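Local coordinates for nicotinate phosphoribosyltransferase (Saccharomyces cerevisiae, PDB 1VLP), which catalyses the ATP-dependent synthesis of nicotinate ribonucleotide from nicotinate and phosphoribosyl diphosphate, the first step from nicotinic acid to NAD, at residues V42-Y48 with I131-W137; L107-I113 with D139-Y143. All coordinates share one frame; numbering follows the deposited sequence. Where two conformers were deposited one is given.

Both contacts belong to the N-terminal part of the chain, their centres about 8 Å apart. Contact 1 pairs two neighbouring strands of the antiparallel sheet, buried on the side of Val44 and Tyr46 and partly exposed on the side of Thr45 and Lys47; regular backbone hydrogen bonds dominate it. Contact 2 is mostly buried and has no clear direct hydrogen bond: a tyrosine ring packs against the start of a short helix, and one water links the polar groups. Segment 139-143 follows 131-137 after one residue, and Gln112, at the end of helix 109-112, probably hydrogen-bonds through its O to Ser134 N. Tyr143 of contact 2 also packs on Val133 of contact 1.

Contact 1. Residues V42-Y48 with I131-W137; sequences VTVTYKY and ILVSGSW
Strands 43-50 and 126-134 are antiparallel neighbours in a sheet where 388-395, from near the chain's end, flanks 43-50 on its other side; Val44 and Tyr46 meet Trp137 as the chain leaves 126-134. Val44 pairs with Gly135 and Tyr46 with Val133 through two backbone bonds each; Tyr48 N to Ile131 O (3.1 Å) extends the ladder at one end, Trp137 N to Val42 O (2.8 Å) at the other. Gly135 has backbone angles that would jam a side chain against the preceding carbonyl, and the chain turns there. The indole of Trp137, with CG anti to the backbone N (chi1 -159°), swings back over the strand. Val44 CG1 sits over its face as a CH-pi contact, 3.8 Å from the five-membered ring centroid. Tyr46 crosses the indole at about a right angle and brings OH to its edge, where Trp137 NE1 gives a weak bond to Tyr46 OH (3.0 Å, 132°); Glu245 is that hydroxyl's stronger partner. A leucine in place of Trp137 has neither N-H nor flat face, and would probably open a gap beside Val44 CG1 and leave the tyrosine ring less fixed. On the opposite face Thr45 OG1 and Ser134 OG share a hydrogen bond of 2.9 Å. Helices 144-159 and 244-254 cover the Tyr46 and Val133 face; the alternation of hydrogen-bonded and non-hydrogen-bonded pairs is typical of antiparallel strands.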
loop_
_atom_site.group_PDB
_atom_site.type_symbol
_atom_site.label_atom_id
_atom_site.label_comp_id
_atom_site.label_asym_id
_atom_site.label_seq_id
_atom_site.Cartn_x
_atom_site.Cartn_y
_atom_site.Cartn_z
ATOM N N VAL A 42 2.258 8.686 20.208
ATOM C CA VAL A 42 1.078 7.837 20.073
ATOM C C VAL A 42 1.521 6.405 19.897
ATOM O O VAL A 42 2.497 6.129 19.213
ATOM C CB VAL A 42 0.238 8.313 18.836
ATOM C CG1 VAL A 42 -0.799 7.309 18.410
ATOM C CG2 VAL A 42 -0.354 9.683 19.098
ATOM N N THR A 43 0.781 5.492 20.528
ATOM C CA THR A 43 1.077 4.069 20.474
ATOM C C THR A 43 -0.007 3.375 19.657
ATOM O O THR A 43 -1.176 3.818 19.597
ATOM C CB THR A 43 1.239 3.412 21.870
ATOM O OG1 THR A 43 -0.008 3.380 22.578
ATOM C CG2 THR A 43 2.268 4.158 22.682
ATOM N N VAL A 44 0.414 2.338 18.945
ATOM C CA VAL A 44 -0.501 1.628 18.075
ATOM C C VAL A 44 -0.239 0.127 18.124
ATOM O O VAL A 44 0.839 -0.344 18.579
ATOM C CB VAL A 44 -0.335 2.090 16.586
ATOM C CG1 VAL A 44 -0.681 3.587 16.409
ATOM C CG2 VAL A 44 1.117 1.759 16.073
ATOM N N THR A 45 -1.239 -0.617 17.638
ATOM C CA THR A 45 -1.064 -2.049 17.403
ATOM C C THR A 45 -1.568 -2.339 15.996
ATOM O O THR A 45 -2.671 -1.926 15.646
ATOM C CB THR A 45 -1.843 -2.899 18.425
ATOM O OG1 THR A 45 -1.296 -2.665 19.724
ATOM C CG2 THR A 45 -1.747 -4.369 18.082
ATOM N N TYR A 46 -0.780 -3.077 15.211
ATOM C CA TYR A 46 -1.225 -3.666 13.920
ATOM C C TYR A 46 -1.409 -5.160 14.089
ATOM O O TYR A 46 -0.676 -5.785 14.899
ATOM C CB TYR A 46 -0.181 -3.460 12.798
ATOM C CG TYR A 46 0.133 -2.025 12.411
ATOM C CD1 TYR A 46 1.014 -1.255 13.188
ATOM C CD2 TYR A 46 -0.425 -1.440 11.277
ATOM C CE1 TYR A 46 1.318 0.054 12.847
ATOM C CE2 TYR A 46 -0.123 -0.126 10.933
ATOM C CZ TYR A 46 0.753 0.607 11.751
ATOM O OH TYR A 46 1.107 1.885 11.442
ATOM N N LYS A 47 -2.309 -5.756 13.298
ATOM C CA LYS A 47 -2.567 -7.174 13.381
ATOM C C LYS A 47 -2.588 -7.793 12.012
ATOM O O LYS A 47 -3.167 -7.275 11.105
ATOM C CB LYS A 47 -3.908 -7.459 14.068
ATOM C CG LYS A 47 -4.474 -8.871 13.772
ATOM C CD LYS A 47 -5.866 -9.163 14.411
ATOM C CE LYS A 47 -6.302 -10.649 14.178
ATOM N NZ LYS A 47 -7.006 -10.965 12.880
ATOM N N TYR A 48 -1.944 -8.940 11.938
ATOM C CA TYR A 48 -1.959 -9.818 10.745
ATOM C C TYR A 48 -3.261 -10.581 10.667
ATOM O O TYR A 48 -3.739 -11.116 11.634
ATOM C CB TYR A 48 -0.795 -10.804 10.840
ATOM C CG TYR A 48 -0.807 -12.012 9.925
ATOM C CD1 TYR A 48 -0.306 -11.922 8.619
ATOM C CD2 TYR A 48 -1.318 -13.233 10.372
ATOM C CE1 TYR A 48 -0.290 -13.017 7.800
ATOM C CE2 TYR A 48 -1.318 -14.378 9.528
ATOM C CZ TYR A 48 -0.742 -14.256 8.263
ATOM O OH TYR A 48 -0.689 -15.364 7.469
ATOM N N ILE A 131 0.467 -12.648 14.463
ATOM C CA ILE A 131 1.442 -11.549 14.465
ATOM C C ILE A 131 0.801 -10.260 14.898
ATOM O O ILE A 131 -0.135 -9.798 14.262
ATOM C CB ILE A 131 2.161 -11.376 13.109
ATOM C CG1 ILE A 131 2.901 -12.663 12.693
ATOM C CG2 ILE A 131 3.205 -10.240 13.191
ATOM C CD1 ILE A 131 3.212 -12.714 11.185
ATOM N N LEU A 132 1.309 -9.700 15.990
ATOM C CA LEU A 132 0.973 -8.349 16.419
ATOM C C LEU A 132 2.210 -7.469 16.432
ATOM O O LEU A 132 3.263 -7.898 16.862
ATOM C CB LEU A 132 0.392 -8.384 17.818
ATOM C CG LEU A 132 -0.962 -9.062 17.970
ATOM C CD1 LEU A 132 -1.252 -9.173 19.427
ATOM C CD2 LEU A 132 -2.022 -8.273 17.265
ATOM N N VAL A 133 2.082 -6.247 15.922
ATOM C CA VAL A 133 3.155 -5.290 15.901
ATOM C C VAL A 133 2.705 -4.050 16.723
ATOM O O VAL A 133 1.699 -3.419 16.388
ATOM C CB VAL A 133 3.559 -4.884 14.475
ATOM C CG1 VAL A 133 4.773 -4.037 14.501
ATOM C CG2 VAL A 133 3.746 -6.114 13.540
ATOM N N SER A 134 3.377 -3.784 17.834
ATOM C CA SER A 134 2.882 -2.786 18.744
ATOM C C SER A 134 4.026 -1.988 19.343
ATOM O O SER A 134 5.125 -2.468 19.612
ATOM C CB SER A 134 2.007 -3.439 19.810
ATOM O OG SER A 134 1.429 -2.515 20.723
ATOM N N GLY A 135 3.703 -0.739 19.576
ATOM C CA GLY A 135 4.674 0.254 20.095
ATOM C C GLY A 135 4.323 1.640 19.644
ATOM O O GLY A 135 3.196 1.869 19.163
ATOM N N SER A 136 5.267 2.583 19.755
ATOM C CA SER A 136 5.037 3.922 19.242
ATOM C C SER A 136 4.779 3.837 17.745
ATOM O O SER A 136 5.354 3.050 17.032
ATOM C CB SER A 136 6.244 4.839 19.560
ATOM O OG SER A 136 5.953 6.212 19.394
ATOM N N TRP A 137 3.905 4.700 17.266
ATOM C CA TRP A 137 3.533 4.700 15.861
ATOM C C TRP A 137 4.770 4.893 14.957
ATOM O O TRP A 137 4.894 4.173 13.995
ATOM C CB TRP A 137 2.433 5.728 15.629
ATOM C CG TRP A 137 1.593 5.539 14.374
ATOM C CD1 TRP A 137 1.625 4.499 13.496
ATOM C CD2 TRP A 137 0.534 6.390 13.935
ATOM N NE1 TRP A 137 0.697 4.650 12.541
ATOM C CE2 TRP A 137 -0.012 5.798 12.773
ATOM C CE3 TRP A 137 -0.007 7.610 14.395
ATOM C CZ2 TRP A 137 -1.050 6.409 12.043
ATOM C CZ3 TRP A 137 -1.037 8.192 13.671
ATOM C CH2 TRP A 137 -1.556 7.585 12.518
HETATM O O HOH W 1 4.889 7.628 17.302
HETATM O O HOH W 2 -2.475 -12.256 13.943
#

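Contact 2. Residues L107-I113 with D139-Y143; sequences LHPEEQI and DTILY
Tyr143 reaches out of its turn and drives its ring, hydroxyl first, against the short helix 109-112. Its CG stands anti to the carbonyl carbon (chi1 -74°), which sends the ring toward the start of that helix. Ile113 crosses the ring obliquely, with CG1 over one face and CD1 3.7 Å from Tyr143 CE1. Gln112 CB comes in obliquely, 3.7 Å from Tyr143 CE2. Pro109 stands at about a right angle to the tyrosine and meets its phenolic end, as does Leu107, whose CB lies 3.7 Å from Tyr143 OH. Pro109 N is close to this hydroxyl but has no hydrogen to offer. A water joins the polar groups instead: it lies 2.8 Å from Tyr143 OH, accepts from His108 N and donates to Asp139 O (3.0 Å), linking the two segments at three points. Farther along, the Gln112 side chain bends at chi2 (63°) and crosses Thr140 at about a right angle, its CG 3.5 Å from Thr140 CG2. His108, at the N-cap position, accepts at its O from both Glu111 N and Gln112 N, while Tyr143 N to Thr140 O closes a type I beta turn. The result is a short helix leading into the edge strand 113-120 and packed, mainly through Tyr143, on a type I turn, within the N-terminal domain of this phosphoribosyltransferase.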
loop_
_atom_site.group_PDB
_atom_site.type_symbol
_atom_site.label_atom_id
_atom_site.label_comp_id
_atom_site.label_asym_id
_atom_site.label_seq_id
_atom_site.Cartn_x
_atom_site.Cartn_y
_atom_site.Cartn_z
ATOM N N LEU A 107 15.074 -0.368 13.506
ATOM C CA LEU A 107 13.895 -1.141 13.900
ATOM C C LEU A 107 14.283 -2.043 15.071
ATOM O O LEU A 107 15.461 -2.489 15.169
ATOM C CB LEU A 107 13.399 -1.971 12.695
ATOM C CG LEU A 107 12.888 -1.200 11.477
ATOM C CD1 LEU A 107 12.546 -2.203 10.395
ATOM C CD2 LEU A 107 11.668 -0.322 11.904
ATOM N N HIS A 108 13.300 -2.342 15.923
ATOM C CA HIS A 108 13.507 -3.225 17.075
ATOM C C HIS A 108 12.498 -4.338 17.021
ATOM O O HIS A 108 11.527 -4.327 17.774
ATOM C CB HIS A 108 13.388 -2.460 18.411
ATOM C CG HIS A 108 14.290 -1.261 18.516
ATOM N ND1 HIS A 108 13.965 -0.033 17.968
ATOM C CD2 HIS A 108 15.495 -1.105 19.097
ATOM C CE1 HIS A 108 14.940 0.826 18.209
ATOM N NE2 HIS A 108 15.891 0.191 18.874
ATOM N N PRO A 109 12.671 -5.311 16.088
ATOM C CA PRO A 109 11.654 -6.347 15.941
ATOM C C PRO A 109 11.412 -7.170 17.204
ATOM O O PRO A 109 10.284 -7.653 17.433
ATOM C CB PRO A 109 12.199 -7.214 14.776
ATOM C CG PRO A 109 13.596 -6.893 14.647
ATOM C CD PRO A 109 13.782 -5.498 15.144
ATOM N N GLU A 110 12.462 -7.355 18.015
ATOM C CA GLU A 110 12.356 -8.139 19.226
ATOM C C GLU A 110 11.370 -7.539 20.258
ATOM O O GLU A 110 10.762 -8.275 21.022
ATOM C CB GLU A 110 13.755 -8.351 19.824
ATOM C CG GLU A 110 14.377 -7.121 20.545
ATOM C CD GLU A 110 14.915 -6.004 19.635
ATOM O OE1 GLU A 110 14.920 -6.138 18.373
ATOM O OE2 GLU A 110 15.367 -4.988 20.219
ATOM N N GLU A 111 11.213 -6.224 20.242
ATOM C CA GLU A 111 10.290 -5.497 21.103
ATOM C C GLU A 111 8.961 -5.241 20.434
ATOM O O GLU A 111 7.934 -5.320 21.082
ATOM C CB GLU A 111 10.888 -4.135 21.474
ATOM C CG GLU A 111 12.153 -4.190 22.361
ATOM C CD GLU A 111 12.715 -2.789 22.715
ATOM O OE1 GLU A 111 12.357 -1.781 22.043
ATOM O OE2 GLU A 111 13.527 -2.704 23.671
ATOM N N GLN A 112 8.963 -4.989 19.126
ATOM C CA GLN A 112 7.745 -4.603 18.400
ATOM C C GLN A 112 6.907 -5.764 17.858
ATOM O O GLN A 112 5.687 -5.636 17.795
ATOM C CB GLN A 112 8.070 -3.692 17.231
ATOM C CG GLN A 112 7.760 -2.234 17.469
ATOM C CD GLN A 112 8.577 -1.643 18.602
ATOM O OE1 GLN A 112 8.100 -1.582 19.735
ATOM N NE2 GLN A 112 9.801 -1.189 18.299
ATOM N N ILE A 113 7.550 -6.840 17.395
ATOM C CA ILE A 113 6.810 -7.973 16.790
ATOM C C ILE A 113 6.563 -9.054 17.815
ATOM O O ILE A 113 7.513 -9.514 18.485
ATOM C CB ILE A 113 7.568 -8.599 15.592
ATOM C CG1 ILE A 113 7.924 -7.530 14.574
ATOM C CG2 ILE A 113 6.766 -9.701 14.971
ATOM C CD1 ILE A 113 8.776 -8.066 13.392
ATOM N N ASP A 139 7.758 3.904 15.540
ATOM C CA ASP A 139 8.549 2.668 15.661
ATOM C C ASP A 139 7.922 1.488 14.937
ATOM O O ASP A 139 8.589 0.439 14.764
ATOM C CB ASP A 139 8.712 2.240 17.133
ATOM C CG ASP A 139 9.678 3.110 17.900
ATOM O OD1 ASP A 139 10.401 3.902 17.290
ATOM O OD2 ASP A 139 9.691 3.006 19.138
ATOM N N THR A 140 6.635 1.585 14.584
ATOM C CA THR A 140 5.891 0.433 14.074
ATOM C C THR A 140 5.431 0.542 12.618
ATOM O O THR A 140 5.196 -0.508 11.924
ATOM C CB THR A 140 4.678 0.116 14.990
ATOM O OG1 THR A 140 3.821 1.225 15.040
ATOM C CG2 THR A 140 5.171 -0.224 16.392
ATOM N N ILE A 141 5.267 1.781 12.169
ATOM C CA ILE A 141 4.708 2.061 10.826
ATOM C C ILE A 141 5.409 1.346 9.633
ATOM O O ILE A 141 4.747 0.979 8.652
ATOM C CB ILE A 141 4.599 3.591 10.628
ATOM C CG1 ILE A 141 3.796 3.920 9.376
ATOM C CG2 ILE A 141 5.983 4.241 10.596
ATOM C CD1 ILE A 141 2.756 4.833 9.598
ATOM N N LEU A 142 6.731 1.136 9.694
ATOM C CA LEU A 142 7.390 0.556 8.537
ATOM C C LEU A 142 7.159 -0.944 8.396
ATOM O O LEU A 142 7.441 -1.504 7.346
ATOM C CB LEU A 142 8.893 0.862 8.578
ATOM C CG LEU A 142 9.273 2.343 8.459
ATOM C CD1 LEU A 142 10.813 2.475 8.270
ATOM C CD2 LEU A 142 8.536 3.053 7.338
ATOM N N TYR A 143 6.745 -1.648 9.450
ATOM C CA TYR A 143 6.719 -3.146 9.349
ATOM C C TYR A 143 5.760 -3.741 8.350
ATOM O O TYR A 143 6.070 -4.797 7.790
ATOM C CB TYR A 143 6.410 -3.756 10.702
ATOM C CG TYR A 143 7.542 -3.695 11.672
ATOM C CD1 TYR A 143 8.618 -4.568 11.564
ATOM C CD2 TYR A 143 7.542 -2.772 12.736
ATOM C CE1 TYR A 143 9.633 -4.557 12.493
ATOM C CE2 TYR A 143 8.564 -2.744 13.650
ATOM C CZ TYR A 143 9.612 -3.635 13.527
ATOM O OH TYR A 143 10.640 -3.616 14.445
HETATM O O HOH W 3 10.711 -1.249 15.931
#